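Side-chain contacts in ancestral congerin Con-anc (PDB 3AJY), which probably binds beta-galactosides, as a reconstructed ancestor of fish galectins, and here holds a disaccharide of galactose and glucose on its concave sheet: residues D47-F50 against A54-N57; K29-N34 against F78-G83; V60-V65 against E70-S75; I33-S38 against L42-D47. One frame throughout, in Å; residues are numbered along the deposited sequence.

All four contacts reach the six-stranded sheet that carries the sugar, but they differ in depth. Contacts 2 and 4 are buried and share I33 and N34 of strand 30-35: contact 2 is an aromatic pair below the sheet, contact 4 a beta hairpin whose one polar side-chain bond leads to galactose. Contacts 1 and 3 are partly buried: contact 1 rests on a salt bridge, contact 3 on strand pairing with an E72-R74 salt bridge. Their centres lie about 13 Å apart, and the salt bridge from D55 to R74 joins them beside the glucose. D47 belongs to contacts 1 and 4 and pairs with R30 of contact 2. Strands 30-35, 41-52, 58-65 and 68-75 follow one another in the sheet.

Contact 1 (D47-F50 against A54-N57); sequences DHRF and ADQN. With BGC (beta-D-glucopyranose), chain C; GAL (beta-D-galactopyranose), chain B.
R49 and D55 approach each other at a slant, the guanidinium and carboxylate planes 43° apart, and a salt bridge closes the gap. NH2 of R49 gives D55 OD2 a nearly straight bond of 2.7 Å that arrives almost end-on to the C-O bond. NE of R49 reaches the same oxygen only weakly, at 3.4 Å. The arginine chain gets there by folding at chi2 and chi3 (-125° and -92°), which turns the edge of its head group to three partners at once. At that edge NH1 of R49 meets OD2 of D47 at 3.0 Å, on the lone pair facing away from the other carboxylate oxygen, while NH2 of R49 also donates to O3 of the glucose at 2.7 Å. V60 packs against both R49 and D55. Farther along, the corner of the chain is tied by backbone: N57 N donates to F50 O at 3.0 Å, and CA of Q56 touches that carbonyl at 3.3 Å. A water donates to F50 O too, and makes a weak bond to OD1 of N57. Two carboxylates thus fix the rotation of the R49 guanidinium, with one N-H of R49 directed at the glucose, and each carboxylate is shared with a second arginine, D47 with R30 and D55 with R74, which probably keeps the guanidinium groups charged and in place.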
# COMPACT_ATOMS: atom_id res chain seq x y z
N ASP A 47 -4.30 17.56 -7.21
CA ASP A 47 -4.43 17.39 -8.67
C ASP A 47 -3.31 18.12 -9.37
O ASP A 47 -3.20 19.35 -9.28
CB ASP A 47 -5.80 17.91 -9.15
CG ASP A 47 -6.27 17.27 -10.46
OD1 ASP A 47 -5.83 16.15 -10.79
OD2 ASP A 47 -7.12 17.87 -11.17
N HIS A 48 -2.46 17.37 -10.07
CA HIS A 48 -1.32 17.93 -10.79
C HIS A 48 -1.70 18.07 -12.24
O HIS A 48 -1.74 17.10 -12.99
CB HIS A 48 -0.10 17.04 -10.65
CG HIS A 48 0.14 16.59 -9.24
ND1 HIS A 48 -0.51 15.50 -8.69
CD2 HIS A 48 0.92 17.11 -8.26
CE1 HIS A 48 -0.11 15.35 -7.44
NE2 HIS A 48 0.75 16.31 -7.15
N ARG A 49 -1.98 19.31 -12.62
CA ARG A 49 -2.55 19.58 -13.92
C ARG A 49 -1.49 20.13 -14.85
O ARG A 49 -1.05 21.28 -14.72
CB ARG A 49 -3.73 20.55 -13.78
CG ARG A 49 -4.47 20.39 -12.49
CD ARG A 49 -5.94 20.13 -12.59
NE ARG A 49 -6.74 21.33 -12.55
CZ ARG A 49 -7.95 21.47 -12.00
NH1 ARG A 49 -8.56 20.49 -11.34
NH2 ARG A 49 -8.56 22.64 -12.09
N PHE A 50 -1.04 19.29 -15.77
CA PHE A 50 -0.20 19.73 -16.85
C PHE A 50 -0.99 20.69 -17.73
O PHE A 50 -0.51 21.77 -18.09
CB PHE A 50 0.27 18.53 -17.66
CG PHE A 50 1.00 17.50 -16.84
CD1 PHE A 50 0.31 16.45 -16.22
CD2 PHE A 50 2.38 17.58 -16.67
CE1 PHE A 50 0.98 15.51 -15.46
CE2 PHE A 50 3.06 16.64 -15.91
CZ PHE A 50 2.36 15.61 -15.29
N ALA A 54 -7.73 26.44 -17.86
CA ALA A 54 -6.77 27.53 -17.73
C ALA A 54 -5.55 27.13 -16.90
O ALA A 54 -4.57 27.86 -16.84
CB ALA A 54 -7.44 28.73 -17.12
N ASP A 55 -5.63 25.96 -16.25
CA ASP A 55 -4.55 25.46 -15.41
C ASP A 55 -3.45 24.76 -16.22
O ASP A 55 -3.63 23.65 -16.71
CB ASP A 55 -5.11 24.52 -14.33
CG ASP A 55 -6.03 25.24 -13.35
OD1 ASP A 55 -5.69 26.36 -12.92
OD2 ASP A 55 -7.11 24.70 -12.99
N GLN A 56 -2.30 25.42 -16.35
CA GLN A 56 -1.14 24.82 -16.99
C GLN A 56 -0.06 24.67 -15.93
O GLN A 56 0.20 25.62 -15.18
CB GLN A 56 -0.62 25.69 -18.16
CG GLN A 56 -1.70 26.13 -19.17
CD GLN A 56 -2.32 24.96 -19.94
OE1 GLN A 56 -1.62 24.22 -20.64
NE2 GLN A 56 -3.61 24.79 -19.80
N ASN A 57 0.54 23.49 -15.84
CA ASN A 57 1.54 23.18 -14.80
C ASN A 57 1.19 23.79 -13.44
O ASN A 57 1.99 24.51 -12.82
CB ASN A 57 2.96 23.62 -15.24
CG ASN A 57 3.44 22.89 -16.48
OD1 ASN A 57 3.16 21.72 -16.68
ND2 ASN A 57 4.20 23.60 -17.32
C2 BGC C . -12.43 24.75 -11.80
C3 BGC C . -11.96 23.30 -11.89
C4 BGC C . -13.11 22.31 -11.64
C5 BGC C . -14.29 22.69 -12.54
C6 BGC C . -15.54 21.81 -12.43
C1 BGC C . -13.65 24.91 -12.70
O1 BGC C . -14.14 26.21 -12.56
O2 BGC C . -11.40 25.61 -12.24
O3 BGC C . -10.93 23.16 -10.96
O4 BGC C . -12.65 21.02 -11.99
O5 BGC C . -14.65 24.02 -12.25
O6 BGC C . -15.94 21.82 -11.08
C1 GAL B . -12.79 20.06 -10.94
C2 GAL B . -12.48 18.70 -11.54
C3 GAL B . -12.48 17.61 -10.47
C4 GAL B . -11.59 18.02 -9.30
C5 GAL B . -12.00 19.40 -8.78
C6 GAL B . -11.15 19.90 -7.60
O2 GAL B . -13.43 18.40 -12.54
O3 GAL B . -12.01 16.41 -11.07
O4 GAL B . -10.24 18.04 -9.72
O5 GAL B . -11.95 20.35 -9.83
O6 GAL B . -11.67 21.13 -7.10
O HOH W 1 1.84 21.60 -19.73

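Contact 2 (K29-N34 against F78-G83). With GAL (beta-D-galactopyranose), chain B.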
# COMPACT_ATOMS: atom_id res chain seq x y z
N LYS A 29 -2.96 14.92 -19.02
CA LYS A 29 -3.56 16.21 -18.74
C LYS A 29 -3.38 16.54 -17.26
O LYS A 29 -3.05 17.67 -16.91
CB LYS A 29 -5.06 16.21 -19.06
CG LYS A 29 -5.42 16.19 -20.53
CD LYS A 29 -6.79 16.87 -20.77
CE LYS A 29 -7.98 16.21 -19.99
NZ LYS A 29 -9.23 17.08 -19.96
N ARG A 30 -3.61 15.54 -16.41
CA ARG A 30 -3.60 15.71 -14.95
C ARG A 30 -3.46 14.34 -14.30
O ARG A 30 -3.79 13.33 -14.90
CB ARG A 30 -4.91 16.35 -14.47
CG ARG A 30 -6.14 15.45 -14.78
CD ARG A 30 -7.46 16.19 -14.98
NE ARG A 30 -8.02 16.66 -13.74
CZ ARG A 30 -9.25 16.43 -13.28
NH1 ARG A 30 -9.55 16.95 -12.11
NH2 ARG A 30 -10.17 15.74 -13.95
N PHE A 31 -2.96 14.31 -13.07
CA PHE A 31 -3.14 13.15 -12.22
C PHE A 31 -3.28 13.62 -10.78
O PHE A 31 -2.75 14.68 -10.42
CB PHE A 31 -2.01 12.11 -12.41
CG PHE A 31 -0.76 12.41 -11.63
CD1 PHE A 31 0.16 13.34 -12.10
CD2 PHE A 31 -0.51 11.75 -10.43
CE1 PHE A 31 1.33 13.61 -11.37
CE2 PHE A 31 0.66 12.02 -9.70
CZ PHE A 31 1.57 12.95 -10.17
N SER A 32 -4.02 12.86 -9.98
CA SER A 32 -4.32 13.26 -8.60
C SER A 32 -4.01 12.18 -7.59
O SER A 32 -4.03 10.99 -7.89
CB SER A 32 -5.78 13.71 -8.45
OG SER A 32 -6.67 12.65 -8.73
N ILE A 33 -3.65 12.64 -6.40
CA ILE A 33 -3.54 11.79 -5.23
C ILE A 33 -4.68 12.23 -4.34
O ILE A 33 -4.90 13.42 -4.16
CB ILE A 33 -2.17 11.97 -4.52
CG1 ILE A 33 -1.03 11.57 -5.48
CG2 ILE A 33 -2.13 11.20 -3.20
CD1 ILE A 33 -1.18 10.14 -6.11
N ASN A 34 -5.44 11.26 -3.82
CA ASN A 34 -6.62 11.54 -3.02
C ASN A 34 -6.60 10.75 -1.71
O ASN A 34 -6.44 9.54 -1.71
CB ASN A 34 -7.87 11.17 -3.81
CG ASN A 34 -7.89 11.80 -5.16
OD1 ASN A 34 -8.10 13.01 -5.30
ND2 ASN A 34 -7.65 11.00 -6.18
N PHE A 78 5.70 23.00 -9.80
CA PHE A 78 5.34 21.87 -10.62
C PHE A 78 6.54 21.09 -11.16
O PHE A 78 7.05 21.40 -12.24
CB PHE A 78 4.43 22.36 -11.76
CG PHE A 78 3.55 21.29 -12.32
CD1 PHE A 78 3.98 20.52 -13.40
CD2 PHE A 78 2.29 21.06 -11.78
CE1 PHE A 78 3.16 19.53 -13.91
CE2 PHE A 78 1.48 20.08 -12.30
CZ PHE A 78 1.91 19.31 -13.36
N PRO A 79 7.01 20.08 -10.40
CA PRO A 79 8.20 19.36 -10.81
C PRO A 79 7.96 18.17 -11.73
O PRO A 79 8.90 17.45 -12.06
CB PRO A 79 8.79 18.87 -9.47
CG PRO A 79 7.62 18.68 -8.60
CD PRO A 79 6.50 19.59 -9.11
N PHE A 80 6.71 17.98 -12.16
CA PHE A 80 6.35 16.76 -12.88
C PHE A 80 6.37 16.90 -14.40
O PHE A 80 6.16 17.99 -14.92
CB PHE A 80 4.97 16.27 -12.39
CG PHE A 80 4.94 15.93 -10.93
CD1 PHE A 80 5.87 15.03 -10.40
CD2 PHE A 80 4.01 16.51 -10.09
CE1 PHE A 80 5.85 14.70 -9.06
CE2 PHE A 80 3.98 16.18 -8.73
CZ PHE A 80 4.89 15.28 -8.22
N SER A 81 6.63 15.79 -15.09
CA SER A 81 6.58 15.73 -16.56
C SER A 81 5.94 14.44 -17.05
O SER A 81 6.13 13.39 -16.44
CB SER A 81 8.00 15.79 -17.14
OG SER A 81 8.67 16.96 -16.70
N ALA A 82 5.21 14.51 -18.16
CA ALA A 82 4.62 13.33 -18.78
C ALA A 82 5.67 12.23 -18.95
O ALA A 82 6.83 12.52 -19.28
CB ALA A 82 4.00 13.68 -20.14
N GLY A 83 5.27 10.99 -18.70
CA GLY A 83 6.14 9.83 -18.87
C GLY A 83 7.22 9.57 -17.81
O GLY A 83 7.96 8.59 -17.90
C1 GAL B . -12.79 20.06 -10.94
C2 GAL B . -12.48 18.70 -11.54
C3 GAL B . -12.48 17.61 -10.47
C4 GAL B . -11.59 18.02 -9.30
C5 GAL B . -12.00 19.40 -8.78
C6 GAL B . -11.15 19.90 -7.60
O2 GAL B . -13.43 18.40 -12.54
O3 GAL B . -12.01 16.41 -11.07
O4 GAL B . -10.24 18.04 -9.72
O5 GAL B . -11.95 20.35 -9.83
O6 GAL B . -11.67 21.13 -7.10
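Beneath the sugar-binding sheet of the galectin beta-sandwich, strand 30-35 meets the 78-83 loop, which leads from strand 68-75 into strand 85-92 of the other sheet. The contact rests on two phenylalanines. F31 and F80 form an edge-to-face (T-shaped) pair, with ring centres 5.5 Å apart and planes at 70°. F31 supplies the edge: its CE1 lies 4.2 Å from F80 CD2, and its CZ stands above the middle of the F80 ring. The opposite face of F80 is taken by CG of its own neighbour P79, also centred, so the ring is clamped between an aromatic edge and a proline. F31 holds CG between its backbone N and carbonyl carbon (chi1 82°), which carries the ring from its strand toward the loop. In the sandwich this places the pair between the two layers: I24 touches both rings, F86 meets both as well, and H48 stacks on F31 while making an edge-to-face contact with F80. R30, S32 and N34 turn to the other surface, where the glycan lies, while I33 joins F31 on the inner side. There R30 NH1, on the glycan surface, donates an almost straight bond of 2.7 Å to O3 of galactose, with O4 of the sugar equally near that nitrogen. Y52 adds a cation-pi contact to the R30 head group. Further along that surface N34 ND2 donates to S32 OG at 3.2 Å, with the serine oxygen tilted 20° from the amide plane, and ND2 has a second partner in S122 OG.

Contact 3 (V60-V65 against E70-S75). With GAL (beta-D-galactopyranose), chain B; BGC (beta-D-glucopyranose), chain C.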
# COMPACT_ATOMS: atom_id res chain seq x y z
N VAL A 60 -3.66 21.78 -8.09
CA VAL A 60 -4.90 22.23 -7.49
C VAL A 60 -5.11 21.35 -6.27
O VAL A 60 -5.03 20.12 -6.37
CB VAL A 60 -6.09 22.14 -8.49
CG1 VAL A 60 -7.45 22.40 -7.77
CG2 VAL A 60 -5.88 23.11 -9.65
N LEU A 61 -5.36 21.98 -5.13
CA LEU A 61 -5.65 21.27 -3.89
C LEU A 61 -7.06 21.59 -3.47
O LEU A 61 -7.53 22.70 -3.62
CB LEU A 61 -4.69 21.69 -2.78
CG LEU A 61 -3.19 21.50 -3.02
CD1 LEU A 61 -2.58 22.68 -3.77
CD2 LEU A 61 -2.49 21.30 -1.69
N ASN A 62 -7.75 20.60 -2.92
CA ASN A 62 -9.12 20.81 -2.51
C ASN A 62 -9.55 19.67 -1.64
O ASN A 62 -8.84 18.67 -1.54
CB ASN A 62 -10.02 20.89 -3.76
CG ASN A 62 -11.32 21.63 -3.50
OD1 ASN A 62 -11.66 21.94 -2.35
ND2 ASN A 62 -12.09 21.90 -4.58
N SER A 63 -10.71 19.81 -1.00
CA SER A 63 -11.32 18.73 -0.26
C SER A 63 -12.69 18.50 -0.88
O SER A 63 -13.17 19.33 -1.65
CB SER A 63 -11.46 19.08 1.23
OG SER A 63 -12.38 20.15 1.44
N MET A 64 -13.30 17.38 -0.53
CA MET A 64 -14.58 17.02 -1.08
C MET A 64 -15.47 16.42 -0.02
O MET A 64 -15.01 15.70 0.87
CB MET A 64 -14.40 16.01 -2.20
CG MET A 64 -15.63 15.79 -3.00
SD MET A 64 -15.36 14.55 -4.23
CE MET A 64 -16.83 14.88 -5.22
N VAL A 65 -16.76 16.71 -0.17
CA VAL A 65 -17.85 16.14 0.62
C VAL A 65 -18.83 15.48 -0.39
O VAL A 65 -18.72 15.70 -1.61
CB VAL A 65 -18.41 17.29 1.48
CG1 VAL A 65 -19.87 17.41 1.44
CG2 VAL A 65 -17.85 17.21 2.94
N GLU A 70 -15.02 21.53 -2.47
CA GLU A 70 -14.99 22.74 -1.65
C GLU A 70 -14.14 23.82 -2.30
O GLU A 70 -14.07 23.88 -3.52
CB GLU A 70 -14.62 22.42 -0.20
CG GLU A 70 -15.66 21.49 0.47
CD GLU A 70 -16.11 21.97 1.86
OE1 GLU A 70 -16.04 21.16 2.81
OE2 GLU A 70 -16.54 23.14 2.00
N THR A 71 -13.49 24.68 -1.51
CA THR A 71 -12.73 25.80 -2.12
C THR A 71 -11.33 25.35 -2.52
O THR A 71 -10.58 24.87 -1.69
CB THR A 71 -12.66 27.02 -1.17
OG1 THR A 71 -13.99 27.43 -0.82
CG2 THR A 71 -11.92 28.20 -1.83
N GLU A 72 -11.00 25.53 -3.80
CA GLU A 72 -9.68 25.14 -4.35
C GLU A 72 -8.56 26.07 -3.88
O GLU A 72 -8.78 27.24 -3.61
CB GLU A 72 -9.69 25.12 -5.88
CG GLU A 72 -10.86 24.36 -6.49
CD GLU A 72 -10.86 24.34 -8.02
OE1 GLU A 72 -10.62 25.38 -8.66
OE2 GLU A 72 -11.11 23.26 -8.58
N GLN A 73 -7.36 25.50 -3.79
CA GLN A 73 -6.12 26.25 -3.60
C GLN A 73 -5.18 25.84 -4.73
O GLN A 73 -5.28 24.71 -5.24
CB GLN A 73 -5.48 25.96 -2.24
CG GLN A 73 -6.42 26.25 -1.07
CD GLN A 73 -5.72 26.40 0.28
OE1 GLN A 73 -4.51 26.12 0.43
NE2 GLN A 73 -6.48 26.85 1.28
N ARG A 74 -4.29 26.74 -5.11
CA ARG A 74 -3.42 26.49 -6.25
C ARG A 74 -1.97 26.76 -5.94
O ARG A 74 -1.64 27.62 -5.12
CB ARG A 74 -3.85 27.33 -7.45
CG ARG A 74 -5.05 26.74 -8.15
CD ARG A 74 -5.46 27.56 -9.35
NE ARG A 74 -6.42 26.83 -10.19
CZ ARG A 74 -7.67 26.54 -9.84
NH1 ARG A 74 -8.14 26.92 -8.65
NH2 ARG A 74 -8.47 25.88 -10.69
N SER A 75 -1.11 26.02 -6.63
CA SER A 75 0.31 26.23 -6.55
C SER A 75 0.97 26.07 -7.92
O SER A 75 0.62 25.17 -8.69
CB SER A 75 0.93 25.27 -5.54
OG SER A 75 2.32 25.17 -5.75
C1 GAL B . -12.79 20.06 -10.94
C2 GAL B . -12.48 18.70 -11.54
C3 GAL B . -12.48 17.61 -10.47
C4 GAL B . -11.59 18.02 -9.30
C5 GAL B . -12.00 19.40 -8.78
C6 GAL B . -11.15 19.90 -7.60
O2 GAL B . -13.43 18.40 -12.54
O3 GAL B . -12.01 16.41 -11.07
O4 GAL B . -10.24 18.04 -9.72
O5 GAL B . -11.95 20.35 -9.83
O6 GAL B . -11.67 21.13 -7.10
C2 BGC C . -12.43 24.75 -11.80
C3 BGC C . -11.96 23.30 -11.89
C4 BGC C . -13.11 22.31 -11.64
C5 BGC C . -14.29 22.69 -12.54
C6 BGC C . -15.54 21.81 -12.43
C1 BGC C . -13.65 24.91 -12.70
O1 BGC C . -14.14 26.21 -12.56
O2 BGC C . -11.40 25.61 -12.24
O3 BGC C . -10.93 23.16 -10.96
O4 BGC C . -12.65 21.02 -11.99
O5 BGC C . -14.65 24.02 -12.25
O6 BGC C . -15.94 21.82 -11.08
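L61 and Q73 pair backbone to backbone at the tight end of this contact, with L61 N to Q73 O at 2.7 Å and Q73 N to L61 O at 2.8 Å. Beside them V60 and R74 form a non-hydrogen-bonded pair whose side chains run alongside each other. CG2 of V60 sits under one face of the R74 guanidinium, near its rim, 3.8 Å from NE of R74. Both terminal nitrogens of R74 grip a single oxygen, E72 OE1, from the same face of the carboxylate, with NH1 of R74 at 2.9 Å. The other oxygen, E72 OE2, accepts O6 of galactose at 2.7 Å, and glucose O3 lies against it at a distance too short to be taken literally. Beyond L61 and Q73 the regular pairing gives way. N62 swings its amide toward the loop (CG opposite the backbone N, chi1 -157°), where N62 ND2 bonds E70 O at 3.0 Å. The same N62 ND2 donates to galactose O6 at 2.7 Å. E70 N bonds S63 O, the exposed side chain of E70 lies with its CB and CG against S63 OG, and the polar ends of E70 and S63 both turn to Y113. V65 barely touches E70, and T71 lies exposed, pointing away from strand 58-65. The whole is the antiparallel hairpin of strands 58-65 and 68-75, whose N62, E72 and R74 line the glycan pocket of this galectin fold.

Contact 4 (I33-S38 against L42-D47); sequences INVGES and LSLHLD. With GAL (beta-D-galactopyranose), chain B.
H45 lies side by side with N34, its imidazole and the asparagine amide nearly coplanar at 7° apart. ND1 of H45 donates to N34 OD1 at 2.6 Å, the oxygen lying in the plane of the ring. With ND1 so engaged, the other ring nitrogen is directed to the sugar, and H45 NE2 is hydrogen-bonded to O4 of galactose at 2.8 Å. A chi1 of 161° swings CG of H45 away from the backbone N and carries the ring out over the sugar-binding side. Next to this pair L42 slants across N34, its CD1 3.6 Å from OD1 of N34. On the reverse side of the hairpin V35 and L44 run together, CG2 of V35 touching CB of L44 at 3.6 Å, and I33 packs beside L46. Backbone bonds join I33 to L46 and V35 to L44. V35 O also takes a weak bond from S43 N, because S43 and L44 both face V35 in a classic beta bulge. W69 from strand 68-75 meets the H45 ring on the glycan side, while in strand 85-92 I33 presses on I88 and I90, L44 on I90 and L46 on I88, and V35 on L118 and L121 of strand 117-125.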
# COMPACT_ATOMS: atom_id res chain seq x y z
N ILE A 33 -3.65 12.64 -6.40
CA ILE A 33 -3.54 11.79 -5.23
C ILE A 33 -4.68 12.23 -4.34
O ILE A 33 -4.90 13.42 -4.16
CB ILE A 33 -2.17 11.97 -4.52
CG1 ILE A 33 -1.03 11.57 -5.48
CG2 ILE A 33 -2.13 11.20 -3.20
CD1 ILE A 33 -1.18 10.14 -6.11
N ASN A 34 -5.44 11.26 -3.82
CA ASN A 34 -6.62 11.54 -3.02
C ASN A 34 -6.60 10.75 -1.71
O ASN A 34 -6.44 9.54 -1.71
CB ASN A 34 -7.87 11.17 -3.81
CG ASN A 34 -7.89 11.80 -5.16
OD1 ASN A 34 -8.10 13.01 -5.30
ND2 ASN A 34 -7.65 11.00 -6.18
N VAL A 35 -6.78 11.45 -0.61
CA VAL A 35 -6.84 10.77 0.67
C VAL A 35 -8.03 11.27 1.48
O VAL A 35 -8.29 12.47 1.54
CB VAL A 35 -5.50 10.89 1.44
CG1 VAL A 35 -4.38 10.19 0.66
CG2 VAL A 35 -5.11 12.34 1.64
N GLY A 36 -8.76 10.34 2.09
CA GLY A 36 -9.91 10.68 2.90
C GLY A 36 -10.61 9.46 3.43
O GLY A 36 -9.98 8.57 4.00
N GLU A 37 -11.92 9.43 3.23
CA GLU A 37 -12.78 8.34 3.72
C GLU A 37 -13.22 7.43 2.60
O GLU A 37 -13.45 6.24 2.84
CB GLU A 37 -14.07 8.91 4.30
CG GLU A 37 -13.93 9.64 5.61
CD GLU A 37 -15.29 10.04 6.16
OE1 GLU A 37 -16.30 9.38 5.81
OE2 GLU A 37 -15.34 11.01 6.95
N SER A 38 -13.39 8.01 1.41
CA SER A 38 -13.89 7.29 0.23
C SER A 38 -13.74 8.15 -1.03
O SER A 38 -13.36 9.32 -0.94
CB SER A 38 -15.37 6.92 0.41
OG SER A 38 -16.20 8.05 0.19
N LEU A 42 -13.19 13.33 0.72
CA LEU A 42 -11.74 13.45 0.68
C LEU A 42 -11.32 14.63 1.50
O LEU A 42 -11.91 15.72 1.38
CB LEU A 42 -11.25 13.66 -0.75
CG LEU A 42 -11.58 12.65 -1.86
CD1 LEU A 42 -11.01 13.19 -3.16
CD2 LEU A 42 -11.00 11.27 -1.53
N SER A 43 -10.30 14.42 2.33
CA SER A 43 -9.64 15.49 3.05
C SER A 43 -8.64 16.23 2.18
O SER A 43 -8.42 17.44 2.36
CB SER A 43 -8.94 14.95 4.30
OG SER A 43 -9.88 14.71 5.33
N LEU A 44 -8.01 15.50 1.25
CA LEU A 44 -6.98 16.09 0.38
C LEU A 44 -7.08 15.48 -1.00
O LEU A 44 -6.94 14.28 -1.15
CB LEU A 44 -5.56 15.81 0.90
CG LEU A 44 -4.40 16.80 0.71
CD1 LEU A 44 -3.05 16.07 0.62
CD2 LEU A 44 -4.55 17.79 -0.43
N HIS A 45 -7.31 16.34 -1.99
CA HIS A 45 -7.27 15.97 -3.39
C HIS A 45 -6.13 16.81 -3.94
O HIS A 45 -6.20 18.04 -3.95
CB HIS A 45 -8.61 16.32 -4.04
CG HIS A 45 -8.59 16.42 -5.53
ND1 HIS A 45 -8.49 15.31 -6.35
CD2 HIS A 45 -8.76 17.49 -6.36
CE1 HIS A 45 -8.56 15.70 -7.62
NE2 HIS A 45 -8.72 17.01 -7.65
N LEU A 46 -5.07 16.15 -4.40
CA LEU A 46 -3.91 16.83 -4.91
C LEU A 46 -3.83 16.59 -6.42
O LEU A 46 -3.35 15.55 -6.87
CB LEU A 46 -2.69 16.29 -4.15
CG LEU A 46 -1.28 16.84 -4.32
CD1 LEU A 46 -1.16 18.25 -3.74
CD2 LEU A 46 -0.30 15.86 -3.61
N ASP A 47 -4.30 17.56 -7.21
CA ASP A 47 -4.43 17.39 -8.67
C ASP A 47 -3.31 18.12 -9.37
O ASP A 47 -3.20 19.35 -9.28
CB ASP A 47 -5.80 17.91 -9.15
CG ASP A 47 -6.27 17.27 -10.46
OD1 ASP A 47 -5.83 16.15 -10.79
OD2 ASP A 47 -7.12 17.87 -11.17
C1 GAL B . -12.79 20.06 -10.94
C2 GAL B . -12.48 18.70 -11.54
C3 GAL B . -12.48 17.61 -10.47
C4 GAL B . -11.59 18.02 -9.30
C5 GAL B . -12.00 19.40 -8.78
C6 GAL B . -11.15 19.90 -7.60
O2 GAL B . -13.43 18.40 -12.54
O3 GAL B . -12.01 16.41 -11.07
O4 GAL B . -10.24 18.04 -9.72
O5 GAL B . -11.95 20.35 -9.83
O6 GAL B . -11.67 21.13 -7.10